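Local coordinates for oligopeptide ABC transporter, periplasmic oligopeptide-binding protein, putative (Thermotoga maritima MSB8, PDB 5IPW), which probably binds oligopeptides in the periplasm and delivers them to an ABC transporter for uptake, at residues E40-E45 / N258-A263; G61-V66 / I297-R302; I155-E160 / V167-S172; S339-N344 / D452-V457. One frame throughout, in Å; residues are numbered along the deposited sequence.

Interaction 1 of 4, residues E40-E45 / N258-A263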
# COMPACT_ATOMS: atom_id res chain seq x y z
N GLU A 40 -1.88 -4.23 -35.42
CA GLU A 40 -2.24 -5.65 -35.42
C GLU A 40 -1.03 -6.52 -35.14
O GLU A 40 -1.12 -7.55 -34.46
CB GLU A 40 -2.85 -6.07 -36.77
CG GLU A 40 -4.23 -5.50 -37.06
CD GLU A 40 -4.21 -4.07 -37.59
OE1 GLU A 40 -3.15 -3.62 -38.12
OE2 GLU A 40 -5.27 -3.40 -37.48
N GLN A 41 0.11 -6.09 -35.68
CA GLN A 41 1.39 -6.76 -35.50
C GLN A 41 2.07 -6.39 -34.18
O GLN A 41 2.67 -7.26 -33.52
CB GLN A 41 2.30 -6.41 -36.66
CG GLN A 41 3.65 -7.12 -36.62
CD GLN A 41 4.49 -6.82 -37.85
OE1 GLN A 41 3.97 -6.54 -38.94
NE2 GLN A 41 5.82 -6.88 -37.67
N ARG A 42 1.98 -5.11 -33.80
CA ARG A 42 2.54 -4.61 -32.54
C ARG A 42 1.94 -5.26 -31.31
O ARG A 42 2.65 -5.62 -30.37
CB ARG A 42 2.30 -3.11 -32.41
CG ARG A 42 3.27 -2.21 -33.13
CD ARG A 42 2.94 -0.76 -32.77
NE ARG A 42 2.14 -0.16 -33.82
CZ ARG A 42 1.11 0.66 -33.65
NH1 ARG A 42 0.66 1.01 -32.46
NH2 ARG A 42 0.51 1.12 -34.72
N LEU A 43 0.61 -5.38 -31.29
CA LEU A 43 -0.10 -6.01 -30.17
C LEU A 43 0.19 -7.51 -30.07
O LEU A 43 0.55 -8.15 -31.05
CB LEU A 43 -1.61 -5.83 -30.33
CG LEU A 43 -2.14 -4.41 -30.16
CD1 LEU A 43 -3.53 -4.31 -30.77
CD2 LEU A 43 -2.18 -4.02 -28.69
N PRO A 44 0.03 -8.09 -28.87
CA PRO A 44 0.11 -9.54 -28.76
C PRO A 44 -1.10 -10.22 -29.39
O PRO A 44 -2.00 -9.54 -29.88
CB PRO A 44 0.13 -9.77 -27.26
CG PRO A 44 -0.61 -8.61 -26.70
CD PRO A 44 -0.28 -7.45 -27.58
N GLU A 45 -1.12 -11.55 -29.37
CA GLU A 45 -2.24 -12.30 -29.92
C GLU A 45 -3.46 -12.12 -29.04
O GLU A 45 -4.57 -12.04 -29.53
CB GLU A 45 -1.89 -13.78 -30.05
CG GLU A 45 -0.95 -14.07 -31.22
CD GLU A 45 -0.59 -15.54 -31.35
OE1 GLU A 45 -1.08 -16.38 -30.55
OE2 GLU A 45 0.21 -15.86 -32.26
N ASN A 258 4.39 3.98 -25.15
CA ASN A 258 5.04 2.77 -25.63
C ASN A 258 4.23 2.18 -26.77
O ASN A 258 3.13 1.66 -26.55
CB ASN A 258 5.13 1.75 -24.50
CG ASN A 258 5.63 0.41 -24.96
OD1 ASN A 258 5.96 0.23 -26.13
ND2 ASN A 258 5.70 -0.55 -24.04
N PRO A 259 4.76 2.24 -28.00
CA PRO A 259 3.97 1.84 -29.16
C PRO A 259 3.69 0.34 -29.22
O PRO A 259 2.86 -0.09 -30.01
CB PRO A 259 4.83 2.28 -30.34
CG PRO A 259 6.23 2.20 -29.83
CD PRO A 259 6.15 2.56 -28.38
N TYR A 260 4.37 -0.44 -28.37
CA TYR A 260 4.14 -1.89 -28.26
C TYR A 260 3.35 -2.27 -27.02
O TYR A 260 3.36 -3.43 -26.60
CB TYR A 260 5.49 -2.62 -28.27
CG TYR A 260 6.16 -2.55 -29.61
CD1 TYR A 260 5.81 -3.43 -30.61
CD2 TYR A 260 7.12 -1.58 -29.89
CE1 TYR A 260 6.40 -3.38 -31.86
CE2 TYR A 260 7.71 -1.50 -31.13
CZ TYR A 260 7.34 -2.41 -32.13
OH TYR A 260 7.91 -2.39 -33.39
N PHE A 261 2.66 -1.31 -26.41
CA PHE A 261 1.89 -1.62 -25.21
C PHE A 261 0.80 -2.64 -25.53
O PHE A 261 0.20 -2.60 -26.61
CB PHE A 261 1.27 -0.37 -24.56
CG PHE A 261 0.81 -0.60 -23.16
CD1 PHE A 261 1.71 -1.01 -22.19
CD2 PHE A 261 -0.51 -0.44 -22.81
CE1 PHE A 261 1.29 -1.26 -20.89
CE2 PHE A 261 -0.94 -0.67 -21.51
CZ PHE A 261 -0.04 -1.08 -20.55
N TRP A 262 0.55 -3.52 -24.56
CA TRP A 262 -0.06 -4.84 -24.80
C TRP A 262 -1.46 -4.95 -24.24
O TRP A 262 -1.99 -6.05 -24.13
CB TRP A 262 0.82 -5.92 -24.15
CG TRP A 262 1.42 -5.45 -22.89
CD1 TRP A 262 2.63 -4.84 -22.74
CD2 TRP A 262 0.81 -5.47 -21.60
NE1 TRP A 262 2.82 -4.50 -21.43
CE2 TRP A 262 1.72 -4.87 -20.70
CE3 TRP A 262 -0.40 -5.93 -21.11
CZ2 TRP A 262 1.45 -4.72 -19.35
CZ3 TRP A 262 -0.67 -5.79 -19.75
CH2 TRP A 262 0.25 -5.18 -18.89
N ALA A 263 -2.07 -3.82 -23.89
CA ALA A 263 -3.45 -3.83 -23.41
C ALA A 263 -4.28 -2.94 -24.29
O ALA A 263 -3.78 -1.97 -24.85
CB ALA A 263 -3.52 -3.36 -21.98
O HOH W 1 3.26 -5.88 -27.58
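R42, at the end of helix 39-42, and Y260, inside the type I beta turn N258-F261, bring their CA atoms to 5.3 Å, and L43 and W262 continue the approach, with no backbone hydrogen bond joining the two segments directly. A water does that work instead, donating to R42 O at 2.9 Å and to Y260 O at 2.6 Å, so it couples two carbonyls that could not bond each other. The R42 side chain passes over one face of the Y260 ring at about a right angle, its CG 3.6 Å from Y260 CE1. With CG set beside the backbone N (chi1 -83°) and a bend at chi3, the chain carries its guanidinium past the ring to the turn, the guanidinium and ring planes standing 87° apart. There NH1 makes at most a weak, doubtful bond to P259 O; the firmer partners are E23, in a salt bridge to NH2, and P37 O, bound to NE. With an alanine in its place, E23 would probably lose its charged mate, P37 O its donor, and the Y260 ring the aliphatic chain that crosses it. Further along, P44 CD rests against W262 CB at 3.9 Å, and L43 CD2 lies 3.5 Å from F261 O. The turn is set from within: N258 OD1 accepts from Y260 N at 2.8 Å, an Asx turn. K120 also bonds R42 O, and Q270 NE2 bonds F261 O. Buried carbonyls are thus met by water, lysine and glutamine, while carbon contacts bring the segments together.

Interaction 2 of 4, residues G61-V66 / I297-R302; sequences GTWRRV and IDMQWR
W63 sends its indole to the backbone of M299: NE1 donates to M299 O at 2.9 Å, nearly straight (168°), in the ring plane and on a carbonyl lone pair. Alongside, W63 CZ2 packs on M299 CG at 3.5 Å, the two side chains pointing the same way. R64 is tied to D298 by both backbone and side chain. Its N donates to D298 OD2 at 2.9 Å, on the anti side of the carboxylate, and its O receives D298 N at 3.0 Å. The guanidinium then grips the same carboxylate side-on, R64 NE to D298 OD2 at 3.0 Å and R64 NH2 to D298 OD1 at 2.9 Å. The two planes stand 46° apart, and both nitrogens meet the oxygens from above the carboxylate plane. An asparagine in place of D298 would probably leave the R64 charge without its mate and cost one of the guanidinium bonds. R65 lays its CD over a face of the W63 ring and stacks its guanidinium on the Q300 side chain, CG lying over one face. At V66 the Q300 amide takes the place of a neighbouring strand's backbone: Q300 OE1 accepts V66 N at 3.0 Å while NE2 donates to V66 O at 3.0 Å. Q300 reaches this far because CG lies opposite the backbone N (chi1 -170°) and the chain stays extended. V66 CG2 also touches I297 CD1. Strand 62-67 pairs with 276-281 through its other edge; here one backbone bond and the D298 and Q300 side chains replace beta pairing, joining it to 299-300, an outermost strand of a second mixed sheet.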
# COMPACT_ATOMS: atom_id res chain seq x y z
N GLY A 61 -3.05 14.01 -26.53
CA GLY A 61 -2.84 14.94 -25.42
C GLY A 61 -1.54 14.76 -24.67
O GLY A 61 -0.86 13.74 -24.80
N THR A 62 -1.21 15.79 -23.89
CA THR A 62 -0.06 15.76 -23.01
C THR A 62 -0.55 16.04 -21.61
O THR A 62 -1.15 17.07 -21.33
CB THR A 62 1.03 16.80 -23.40
OG1 THR A 62 1.55 16.48 -24.70
CG2 THR A 62 2.19 16.78 -22.42
N TRP A 63 -0.28 15.09 -20.73
CA TRP A 63 -0.72 15.11 -19.36
C TRP A 63 0.34 15.85 -18.54
O TRP A 63 1.45 15.34 -18.34
CB TRP A 63 -0.93 13.65 -18.90
CG TRP A 63 -1.17 13.39 -17.45
CD1 TRP A 63 -1.39 14.30 -16.44
CD2 TRP A 63 -1.27 12.10 -16.85
NE1 TRP A 63 -1.59 13.64 -15.24
CE2 TRP A 63 -1.52 12.29 -15.47
CE3 TRP A 63 -1.16 10.80 -17.35
CZ2 TRP A 63 -1.67 11.22 -14.59
CZ3 TRP A 63 -1.30 9.74 -16.48
CH2 TRP A 63 -1.55 9.96 -15.11
N ARG A 64 -0.02 17.05 -18.09
CA ARG A 64 0.88 17.91 -17.34
C ARG A 64 0.86 17.59 -15.86
O ARG A 64 -0.19 17.64 -15.22
CB ARG A 64 0.50 19.38 -17.53
CG ARG A 64 0.55 19.83 -18.99
CD ARG A 64 -0.06 21.21 -19.16
NE ARG A 64 -1.48 21.19 -18.83
CZ ARG A 64 -2.23 22.26 -18.58
NH1 ARG A 64 -1.71 23.49 -18.62
NH2 ARG A 64 -3.51 22.10 -18.29
N ARG A 65 2.04 17.26 -15.33
CA ARG A 65 2.23 17.10 -13.90
C ARG A 65 3.45 17.90 -13.45
O ARG A 65 4.12 18.55 -14.26
CB ARG A 65 2.46 15.63 -13.55
CG ARG A 65 1.41 14.65 -14.04
CD ARG A 65 1.75 13.24 -13.57
NE ARG A 65 0.87 12.78 -12.51
CZ ARG A 65 1.24 12.28 -11.33
NH1 ARG A 65 2.52 12.14 -11.01
NH2 ARG A 65 0.32 11.89 -10.46
N VAL A 66 3.73 17.84 -12.15
CA VAL A 66 4.94 18.44 -11.60
C VAL A 66 5.63 17.46 -10.65
O VAL A 66 4.96 16.71 -9.93
CB VAL A 66 4.64 19.76 -10.85
CG1 VAL A 66 4.06 20.79 -11.80
CG2 VAL A 66 3.68 19.54 -9.69
N ILE A 297 -2.12 21.81 -13.62
CA ILE A 297 -1.91 20.38 -13.47
C ILE A 297 -3.16 19.63 -13.95
O ILE A 297 -4.26 19.86 -13.45
CB ILE A 297 -1.62 20.02 -12.00
CG1 ILE A 297 -0.39 20.79 -11.51
CG2 ILE A 297 -1.45 18.51 -11.85
CD1 ILE A 297 0.08 20.40 -10.12
N ASP A 298 -2.97 18.73 -14.90
CA ASP A 298 -4.07 18.01 -15.53
C ASP A 298 -4.67 16.94 -14.63
O ASP A 298 -5.88 16.76 -14.59
CB ASP A 298 -3.62 17.41 -16.85
CG ASP A 298 -3.46 18.45 -17.93
OD1 ASP A 298 -4.37 19.32 -18.04
OD2 ASP A 298 -2.46 18.40 -18.69
N MET A 299 -3.80 16.23 -13.91
CA MET A 299 -4.23 15.34 -12.85
C MET A 299 -3.04 14.93 -12.01
O MET A 299 -1.99 14.55 -12.54
CB MET A 299 -4.99 14.11 -13.41
CG MET A 299 -4.46 12.73 -13.00
SD MET A 299 -4.77 12.23 -11.32
CE MET A 299 -3.35 11.22 -11.04
N GLN A 300 -3.19 15.00 -10.69
CA GLN A 300 -2.13 14.58 -9.80
C GLN A 300 -2.66 14.38 -8.41
O GLN A 300 -3.60 15.05 -7.97
CB GLN A 300 -0.99 15.61 -9.77
CG GLN A 300 0.26 15.12 -9.05
CD GLN A 300 1.50 15.94 -9.36
OE1 GLN A 300 1.64 16.51 -10.44
NE2 GLN A 300 2.43 15.98 -8.41
N TRP A 301 -2.07 13.42 -7.72
CA TRP A 301 -2.35 13.16 -6.33
C TRP A 301 -1.09 13.31 -5.49
O TRP A 301 -1.15 13.75 -4.34
CB TRP A 301 -2.90 11.74 -6.17
CG TRP A 301 -2.97 11.27 -4.75
CD1 TRP A 301 -3.92 11.59 -3.84
CD2 TRP A 301 -2.05 10.40 -4.10
NE1 TRP A 301 -3.65 10.96 -2.64
CE2 TRP A 301 -2.51 10.23 -2.77
CE3 TRP A 301 -0.89 9.73 -4.50
CZ2 TRP A 301 -1.85 9.42 -1.84
CZ3 TRP A 301 -0.22 8.92 -3.58
CH2 TRP A 301 -0.70 8.78 -2.26
N ARG A 302 0.05 12.96 -6.08
CA ARG A 302 1.24 12.67 -5.30
C ARG A 302 1.52 13.71 -4.21
O ARG A 302 1.47 13.39 -3.01
CB ARG A 302 2.45 12.50 -6.21
CG ARG A 302 3.67 12.02 -5.46
CD ARG A 302 4.72 11.48 -6.41
NE ARG A 302 5.97 11.15 -5.72
CZ ARG A 302 6.14 10.10 -4.92
NH1 ARG A 302 5.15 9.27 -4.66
NH2 ARG A 302 7.33 9.89 -4.36

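Interaction 3 of 4, residues I155-E160 / V167-S172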
# COMPACT_ATOMS: atom_id res chain seq x y z
N ILE A 155 12.92 -17.01 1.16
CA ILE A 155 12.27 -18.31 1.09
C ILE A 155 12.87 -18.92 -0.17
O ILE A 155 12.95 -18.24 -1.19
CB ILE A 155 10.74 -18.20 0.96
CG1 ILE A 155 10.16 -17.42 2.15
CG2 ILE A 155 10.12 -19.59 0.85
CD1 ILE A 155 8.65 -17.42 2.23
N GLY A 156 13.31 -20.17 -0.10
CA GLY A 156 13.93 -20.80 -1.27
C GLY A 156 12.98 -20.80 -2.46
O GLY A 156 11.81 -21.16 -2.32
N VAL A 157 13.48 -20.39 -3.63
CA VAL A 157 12.66 -20.36 -4.84
C VAL A 157 13.42 -20.81 -6.08
O VAL A 157 14.57 -20.41 -6.30
CB VAL A 157 12.04 -18.96 -5.08
CG1 VAL A 157 13.11 -17.93 -5.41
CG2 VAL A 157 10.98 -19.02 -6.17
N LYS A 158 12.77 -21.64 -6.89
CA LYS A 158 13.30 -22.05 -8.19
C LYS A 158 12.35 -21.54 -9.27
O LYS A 158 11.14 -21.78 -9.20
CB LYS A 158 13.43 -23.58 -8.26
CG LYS A 158 14.80 -24.07 -8.71
CD LYS A 158 15.16 -23.63 -10.13
CE LYS A 158 16.65 -23.77 -10.40
NZ LYS A 158 17.12 -22.81 -11.45
N VAL A 159 12.90 -20.85 -10.26
CA VAL A 159 12.10 -20.24 -11.32
C VAL A 159 12.59 -20.69 -12.69
O VAL A 159 13.79 -20.61 -12.99
CB VAL A 159 12.14 -18.70 -11.22
CG1 VAL A 159 11.38 -18.05 -12.37
CG2 VAL A 159 11.54 -18.25 -9.90
N GLU A 160 11.67 -21.15 -13.53
CA GLU A 160 12.02 -21.67 -14.84
C GLU A 160 10.94 -21.39 -15.88
O GLU A 160 9.75 -21.32 -15.58
CB GLU A 160 12.30 -23.18 -14.76
CG GLU A 160 11.37 -23.95 -13.82
CD GLU A 160 11.55 -25.46 -13.89
OE1 GLU A 160 10.87 -26.17 -13.11
OE2 GLU A 160 12.36 -25.95 -14.71
N VAL A 167 5.86 -19.45 -17.02
CA VAL A 167 6.89 -19.32 -16.01
C VAL A 167 6.39 -19.99 -14.74
O VAL A 167 5.21 -19.85 -14.37
CB VAL A 167 7.28 -17.84 -15.74
CG1 VAL A 167 6.08 -16.99 -15.37
CG2 VAL A 167 8.37 -17.74 -14.67
N LYS A 168 7.28 -20.72 -14.08
CA LYS A 168 6.96 -21.49 -12.89
C LYS A 168 7.81 -21.02 -11.73
O LYS A 168 9.03 -20.99 -11.84
CB LYS A 168 7.20 -22.98 -13.17
CG LYS A 168 7.11 -23.89 -11.94
CD LYS A 168 7.28 -25.36 -12.32
CE LYS A 168 7.34 -26.26 -11.09
NZ LYS A 168 7.06 -27.68 -11.42
N PHE A 169 7.16 -20.64 -10.64
CA PHE A 169 7.83 -20.31 -9.39
C PHE A 169 7.60 -21.48 -8.44
O PHE A 169 6.46 -21.72 -8.05
CB PHE A 169 7.24 -19.04 -8.77
CG PHE A 169 7.51 -17.79 -9.56
CD1 PHE A 169 6.73 -17.46 -10.65
CD2 PHE A 169 8.53 -16.92 -9.18
CE1 PHE A 169 6.97 -16.30 -11.37
CE2 PHE A 169 8.77 -15.76 -9.90
CZ PHE A 169 7.99 -15.45 -10.99
N GLU A 170 8.66 -22.21 -8.11
CA GLU A 170 8.57 -23.30 -7.13
C GLU A 170 9.30 -22.90 -5.86
O GLU A 170 10.52 -22.70 -5.87
CB GLU A 170 9.17 -24.60 -7.69
CG GLU A 170 9.14 -25.77 -6.70
CD GLU A 170 9.32 -27.12 -7.37
OE1 GLU A 170 8.71 -28.10 -6.90
OE2 GLU A 170 10.08 -27.20 -8.36
N PHE A 171 8.55 -22.79 -4.78
CA PHE A 171 9.12 -22.47 -3.48
C PHE A 171 9.43 -23.74 -2.69
O PHE A 171 8.82 -24.79 -2.93
CB PHE A 171 8.16 -21.58 -2.68
CG PHE A 171 8.04 -20.19 -3.22
CD1 PHE A 171 8.95 -19.22 -2.86
CD2 PHE A 171 7.00 -19.84 -4.07
CE1 PHE A 171 8.84 -17.92 -3.35
CE2 PHE A 171 6.88 -18.55 -4.56
CZ PHE A 171 7.80 -17.59 -4.20
N SER A 172 10.37 -23.66 -1.76
CA SER A 172 10.58 -24.74 -0.79
C SER A 172 9.51 -24.59 0.27
O SER A 172 9.52 -23.60 0.99
CB SER A 172 11.97 -24.64 -0.15
OG SER A 172 12.24 -23.32 0.30
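E160 and K168 face each other as a hydrogen-bonded antiparallel pair, and their side chains run side by side in the same direction. E160 has CG between its backbone N and carbonyl carbon (chi1 39°), which turns the extended chain toward its neighbour; E160 OE1 lies 3.8 Å from K168 CD. The ammonium is farther off, E160 OE1 to K168 NZ 4.4 Å, an attraction of opposite charges that stops short of a salt bridge. E170 is next along this face, its OE2 4.9 Å from E160 OE1, and K168 probably offsets some of the repulsion between the two carboxylates. The backbone supplies the firm bonds: E160 N and K168 N each donate to the other residue's carbonyl, and E170 pairs likewise with K158, K158 N to E170 O and E170 N to K158 O both 2.7 Å. The opposite face of the sheet is apolar. V159 places CG1 over one face of the F169 ring and brings CG2 to 3.4 Å from F169 CD2. V157 CG2 sits over the face of F171, 3.9 Å from the ring centroid and 20° off its normal, a CH-pi contact. Beyond them I155 CG2 reaches F171 CD1, and just past the last bridge S172 N donates to G156 O at 2.9 Å. Helix 129-140 packs against V159, V167 and F169, while F178 meets both phenylalanine rings. One charged face and one apolar face, under a regular ladder, mark an amphipathic beta hairpin; its strand 157-163 forms an outer edge of a five-stranded antiparallel sheet, and 166-171 pairs onward with 110-115.

Interaction 4 of 4, residues S339-N344 / D452-V457; sequences SRISLN and DVWTMV
S339 OG is gripped by two side chains of helix 448-462: W454 NE1 donates to it at 2.8 Å, and H450, one helical turn earlier, hydrogen-bonds it through ND1. The indole N-H bond is somewhat bent (146°), with the hydroxyl 18° out of the ring plane. OG stands opposite the backbone N of S339 (chi1 -172°), which points it at the helix. V453 CG1 also lies 3.9 Å from S339 OG. At the far end of the indole, I341 approaches W454 obliquely. I341 CG2 meets W454 CH2 at 3.3 Å, and I341 CD1 lies over one face near the rim. V453 CG1 lies over the opposite face, so the ring is flanked by two branched aliphatic side chains. Helix 448-462 links the neighbouring parallel strands 440-445 and 467-472 as a beta-alpha-beta crossover, and W454 extends from it across the sheet to strand 340-343, touching I443 and V491 on the way. The strand order of this sheet, with 340-343 inserted antiparallel beside 489-494, is consistent with a type II periplasmic binding protein. The serine carbonyl is also bonded, by T591 OG1 from beyond the segments. R340 directs its CB away from the helix, and its guanidinium forms a salt bridge with D516.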
# COMPACT_ATOMS: atom_id res chain seq x y z
N SER A 339 -4.79 8.62 15.20
CA SER A 339 -4.20 8.65 16.53
C SER A 339 -4.92 7.72 17.50
O SER A 339 -5.93 8.09 18.08
CB SER A 339 -4.20 10.08 17.09
OG SER A 339 -3.47 10.17 18.30
N ARG A 340 -4.38 6.51 17.66
CA ARG A 340 -4.96 5.50 18.55
C ARG A 340 -4.07 5.27 19.77
O ARG A 340 -2.95 5.78 19.84
CB ARG A 340 -5.22 4.18 17.82
CG ARG A 340 -4.08 3.60 16.99
CD ARG A 340 -3.00 2.87 17.80
NE ARG A 340 -1.99 2.32 16.90
CZ ARG A 340 -1.16 1.31 17.18
NH1 ARG A 340 -1.19 0.69 18.36
NH2 ARG A 340 -0.29 0.92 16.25
N ILE A 341 -4.58 4.51 20.73
CA ILE A 341 -3.87 4.21 21.97
C ILE A 341 -4.01 2.74 22.34
O ILE A 341 -5.02 2.09 22.07
CB ILE A 341 -4.38 5.08 23.15
CG1 ILE A 341 -3.43 5.00 24.35
CG2 ILE A 341 -5.79 4.68 23.57
CD1 ILE A 341 -3.78 5.97 25.46
N SER A 342 -2.95 2.20 22.95
CA SER A 342 -3.03 0.90 23.59
C SER A 342 -2.50 1.06 25.01
O SER A 342 -1.57 1.84 25.26
CB SER A 342 -2.26 -0.17 22.80
OG SER A 342 -1.03 0.31 22.31
N LEU A 343 -3.12 0.37 25.95
CA LEU A 343 -2.67 0.37 27.33
C LEU A 343 -1.63 -0.72 27.49
O LEU A 343 -1.57 -1.66 26.70
CB LEU A 343 -3.85 0.12 28.27
CG LEU A 343 -5.07 1.04 28.09
CD1 LEU A 343 -6.25 0.48 28.86
CD2 LEU A 343 -4.76 2.47 28.53
N ASN A 344 -0.80 -0.60 28.52
CA ASN A 344 0.24 -1.58 28.76
C ASN A 344 -0.35 -2.81 29.45
O ASN A 344 -0.51 -2.84 30.66
CB ASN A 344 1.37 -0.95 29.59
CG ASN A 344 2.60 -1.83 29.68
OD1 ASN A 344 2.55 -3.02 29.35
ND2 ASN A 344 3.70 -1.26 30.13
N ASP A 452 -2.03 17.24 21.24
CA ASP A 452 -3.31 17.95 21.06
C ASP A 452 -4.51 17.01 21.10
O ASP A 452 -5.51 17.31 21.75
CB ASP A 452 -3.33 18.71 19.73
CG ASP A 452 -2.20 19.70 19.61
OD1 ASP A 452 -1.61 20.05 20.65
OD2 ASP A 452 -1.91 20.14 18.47
N VAL A 453 -4.38 15.88 20.42
CA VAL A 453 -5.46 14.90 20.34
C VAL A 453 -5.86 14.44 21.74
O VAL A 453 -7.02 14.54 22.14
CB VAL A 453 -5.06 13.66 19.52
CG1 VAL A 453 -6.21 12.66 19.44
CG2 VAL A 453 -4.62 14.06 18.11
N TRP A 454 -4.87 13.94 22.48
CA TRP A 454 -5.13 13.28 23.75
C TRP A 454 -5.24 14.26 24.92
O TRP A 454 -5.85 13.94 25.94
CB TRP A 454 -4.09 12.19 23.99
CG TRP A 454 -4.24 11.12 22.96
CD1 TRP A 454 -3.62 11.04 21.75
CD2 TRP A 454 -5.13 10.00 23.03
NE1 TRP A 454 -4.04 9.93 21.07
CE2 TRP A 454 -4.97 9.27 21.83
CE3 TRP A 454 -6.03 9.53 23.99
CZ2 TRP A 454 -5.68 8.10 21.57
CZ3 TRP A 454 -6.74 8.36 23.73
CH2 TRP A 454 -6.56 7.67 22.53
N THR A 455 -4.68 15.46 24.75
CA THR A 455 -4.96 16.58 25.65
C THR A 455 -6.47 16.84 25.75
O THR A 455 -6.98 17.17 26.81
CB THR A 455 -4.26 17.87 25.19
OG1 THR A 455 -2.84 17.66 25.18
CG2 THR A 455 -4.59 19.04 26.11
N MET A 456 -7.18 16.68 24.64
CA MET A 456 -8.63 16.83 24.64
C MET A 456 -9.29 15.64 25.31
O MET A 456 -10.32 15.79 25.96
CB MET A 456 -9.16 16.98 23.22
CG MET A 456 -8.70 18.25 22.53
SD MET A 456 -9.11 18.30 20.77
CE MET A 456 -10.78 17.68 20.80
N VAL A 457 -8.70 14.45 25.14
CA VAL A 457 -9.22 13.22 25.77
C VAL A 457 -9.02 13.25 27.30
O VAL A 457 -9.74 12.57 28.03
CB VAL A 457 -8.56 11.95 25.17
CG1 VAL A 457 -9.07 10.68 25.85
CG2 VAL A 457 -8.83 11.87 23.67

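Overall arrangement
Interactions 1, 2 and 4 are buried, whereas interaction 3 is only partly so, with charged side chains on its exposed face. Interaction 3 joins neighbours in sequence through regular backbone pairing; the others bring together parts more than a hundred residues apart and rely chiefly on side chains or water. Interactions 1 and 2 alternate along the chain, and strand 252-257, which leads into the turn of interaction 1, belongs to the same sheet as strand 62-67 of interaction 2. Interaction 2 is rich in ionic and amide bonds, interaction 4 largely apolar around one indole. Interaction 4 lies about 54 Å from interaction 1, centre to centre, across the chain's centre.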